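Local coordinates for protein putative acyl-CoA dehydrogenase (Burkholderia xenovorans, PDB 5JSC) that belongs to the acyl-CoA dehydrogenase family of flavoproteins and binds flavin-adenine dinucleotide in a tetrameric assembly, at residues S153-A156 against A157-L160. Residues are numbered along the deposited sequence; the frame is centred on the assembly and turned at random.
Sequences SDVA and AMTL. With FAD (flavin-adenine dinucleotide), chain M.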
loop_
_atom_site.group_PDB
_atom_site.type_symbol
_atom_site.label_atom_id
_atom_site.label_comp_id
_atom_site.label_asym_id
_atom_site.label_seq_id
_atom_site.Cartn_x
_atom_site.Cartn_y
_atom_site.Cartn_z
ATOM N N SER C 153 -5.043 -16.520 19.962
ATOM C CA SER C 153 -3.705 -15.931 19.929
ATOM C C SER C 153 -2.999 -16.070 21.274
ATOM O O SER C 153 -1.798 -16.362 21.327
ATOM C CB SER C 153 -3.792 -14.456 19.540
ATOM O OG SER C 153 -4.428 -14.304 18.285
ATOM N N ASP C 154 -3.725 -15.852 22.370
ATOM C CA ASP C 154 -3.136 -15.846 23.710
ATOM C C ASP C 154 -3.161 -17.258 24.297
ATOM O O ASP C 154 -3.847 -17.551 25.276
ATOM C CB ASP C 154 -3.873 -14.854 24.600
ATOM C CG ASP C 154 -3.199 -14.652 25.943
ATOM O OD1 ASP C 154 -2.068 -15.152 26.142
ATOM O OD2 ASP C 154 -3.811 -13.986 26.801
ATOM N N VAL C 155 -2.343 -18.118 23.680
ATOM C CA VAL C 155 -2.236 -19.527 24.051
ATOM C C VAL C 155 -1.803 -19.678 25.498
ATOM O O VAL C 155 -2.251 -20.592 26.209
ATOM C CB VAL C 155 -1.238 -20.230 23.109
ATOM C CG1 VAL C 155 -0.962 -21.649 23.568
ATOM C CG2 VAL C 155 -1.746 -20.212 21.700
ATOM N N ALA C 156 -0.896 -18.810 25.948
ATOM C CA ALA C 156 -0.347 -18.953 27.287
ATOM C C ALA C 156 -1.412 -18.829 28.357
ATOM O O ALA C 156 -1.186 -19.279 29.483
ATOM C CB ALA C 156 0.749 -17.914 27.533
ATOM N N ALA C 157 -2.563 -18.230 28.039
ATOM C CA ALA C 157 -3.634 -18.032 29.003
ATOM C C ALA C 157 -4.811 -18.984 28.793
ATOM O O ALA C 157 -5.916 -18.696 29.264
ATOM C CB ALA C 157 -4.117 -16.582 28.957
ATOM N N MET C 158 -4.604 -20.107 28.103
ATOM C CA MET C 158 -5.689 -21.060 27.897
ATOM C C MET C 158 -6.266 -21.510 29.235
ATOM O O MET C 158 -5.579 -21.509 30.262
ATOM C CB MET C 158 -5.193 -22.273 27.104
ATOM C CG MET C 158 -4.256 -23.174 27.896
ATOM S SD MET C 158 -3.819 -24.668 26.983
ATOM C CE MET C 158 -2.831 -23.949 25.677
ATOM N N THR C 159 -7.546 -21.905 29.222
ATOM C CA THR C 159 -8.234 -22.271 30.455
ATOM C C THR C 159 -8.778 -23.692 30.496
ATOM O O THR C 159 -9.308 -24.091 31.541
ATOM C CB THR C 159 -9.391 -21.302 30.744
ATOM O OG1 THR C 159 -10.376 -21.391 29.708
ATOM C CG2 THR C 159 -8.876 -19.884 30.839
ATOM N N LEU C 160 -8.671 -24.475 29.418
ATOM C CA LEU C 160 -9.024 -25.886 29.539
ATOM C C LEU C 160 -8.169 -26.508 30.634
ATOM O O LEU C 160 -6.941 -26.400 30.605
ATOM C CB LEU C 160 -8.820 -26.623 28.212
ATOM C CG LEU C 160 -9.058 -28.135 28.315
ATOM C CD1 LEU C 160 -10.526 -28.424 28.335
ATOM C CD2 LEU C 160 -8.407 -28.886 27.172
HETATM P PA FAD M . -8.003 -13.591 18.741
HETATM O O1A FAD M . -6.964 -14.282 19.541
HETATM O O2A FAD M . -9.174 -12.968 19.505
HETATM O O5B FAD M . -7.282 -12.485 17.858
HETATM C C5B FAD M . -8.077 -11.585 17.062
HETATM C C4B FAD M . -7.101 -10.794 16.230
HETATM O O4B FAD M . -6.286 -9.992 17.104
HETATM C C3B FAD M . -6.075 -11.621 15.467
HETATM O O3B FAD M . -6.600 -12.201 14.269
HETATM C C2B FAD M . -4.968 -10.595 15.217
HETATM O O2B FAD M . -5.281 -9.807 14.068
HETATM C C1B FAD M . -5.048 -9.718 16.479
HETATM N N9A FAD M . -3.995 -9.938 17.464
HETATM C C8A FAD M . -3.696 -11.107 18.114
HETATM N N7A FAD M . -2.754 -10.990 19.017
HETATM C C5A FAD M . -2.403 -9.648 18.956
HETATM C C6A FAD M . -1.469 -8.879 19.674
HETATM N N6A FAD M . -0.664 -9.377 20.619
HETATM N N1A FAD M . -1.373 -7.563 19.377
HETATM C C2A FAD M . -2.159 -7.064 18.413
HETATM N N3A FAD M . -3.077 -7.693 17.670
HETATM C C4A FAD M . -3.154 -8.990 17.997
HETATM N N1 FAD M . -6.985 -23.782 16.153
HETATM C C2 FAD M . -6.571 -24.986 16.658
HETATM O O2 FAD M . -6.200 -25.112 17.837
HETATM N N3 FAD M . -6.573 -26.093 15.851
HETATM C C4 FAD M . -6.963 -26.128 14.527
HETATM O O4 FAD M . -7.010 -27.194 13.920
HETATM C C4X FAD M . -7.367 -24.860 13.992
HETATM N N5 FAD M . -7.811 -24.824 12.767
HETATM C C5X FAD M . -8.390 -23.647 12.318
HETATM C C6 FAD M . -9.010 -23.640 11.070
HETATM C C7 FAD M . -9.696 -22.520 10.615
HETATM C C7M FAD M . -10.391 -22.572 9.278
HETATM C C8 FAD M . -9.743 -21.365 11.419
HETATM C C8M FAD M . -10.481 -20.129 10.965
HETATM C C9 FAD M . -9.108 -21.363 12.656
HETATM C C9A FAD M . -8.440 -22.494 13.116
HETATM N N10 FAD M . -7.874 -22.557 14.408
HETATM C C10 FAD M . -7.358 -23.736 14.886
HETATM C "C1'" FAD M . -7.986 -21.389 15.292
HETATM C "C2'" FAD M . -6.972 -20.293 14.978
HETATM O "O2'" FAD M . -5.653 -20.702 15.335
HETATM C "C3'" FAD M . -7.342 -19.031 15.756
HETATM O "O3'" FAD M . -8.550 -18.562 15.175
HETATM C "C4'" FAD M . -6.280 -17.934 15.699
HETATM O "O4'" FAD M . -5.158 -18.328 16.492
HETATM C "C5'" FAD M . -6.818 -16.601 16.181
HETATM O "O5'" FAD M . -7.339 -16.790 17.513
HETATM P P FAD M . -8.811 -16.166 17.801
HETATM O O1P FAD M . -9.789 -16.597 16.764
HETATM O O2P FAD M . -9.196 -16.479 19.214
HETATM O O3P FAD M . -8.603 -14.591 17.660
#
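V155 and M158 lie side by side round a short 3-10 turn, in the loop between strands 144-145 and 161-165. M158 starts at CB, which lies 3.5 Å from V155 O. CG follows close to the same carbonyl oxygen. The chain then runs extended to SD and bends at the last torsion (chi3 68°). That bend brings CE back, 3.6 Å from V155 CG1 and also near V155 O. L146 touches both side chains; F190 meets M158, and F251 meets V155. Two backbone bonds hold the turn: A157 N to D154 O and M158 N to V155 O, each 3.1 Å. Both span three residues, which fits a 3-10 turn. D154 is the centre of an inverse gamma turn, with a weak bond from V155 N to S153 O. D154 OD2 lies 3.4 Å from A157 CB, but it accepts a hydrogen bond from F290 N of the second subunit. S153 grips one FAD phosphate oxygen twice: N to O1A is 3.0 Å and OG to O1A 2.8 Å. Two donors on one phosphate oxygen probably help to stabilise its negative charge, while D154 ties the same loop to the neighbouring subunit.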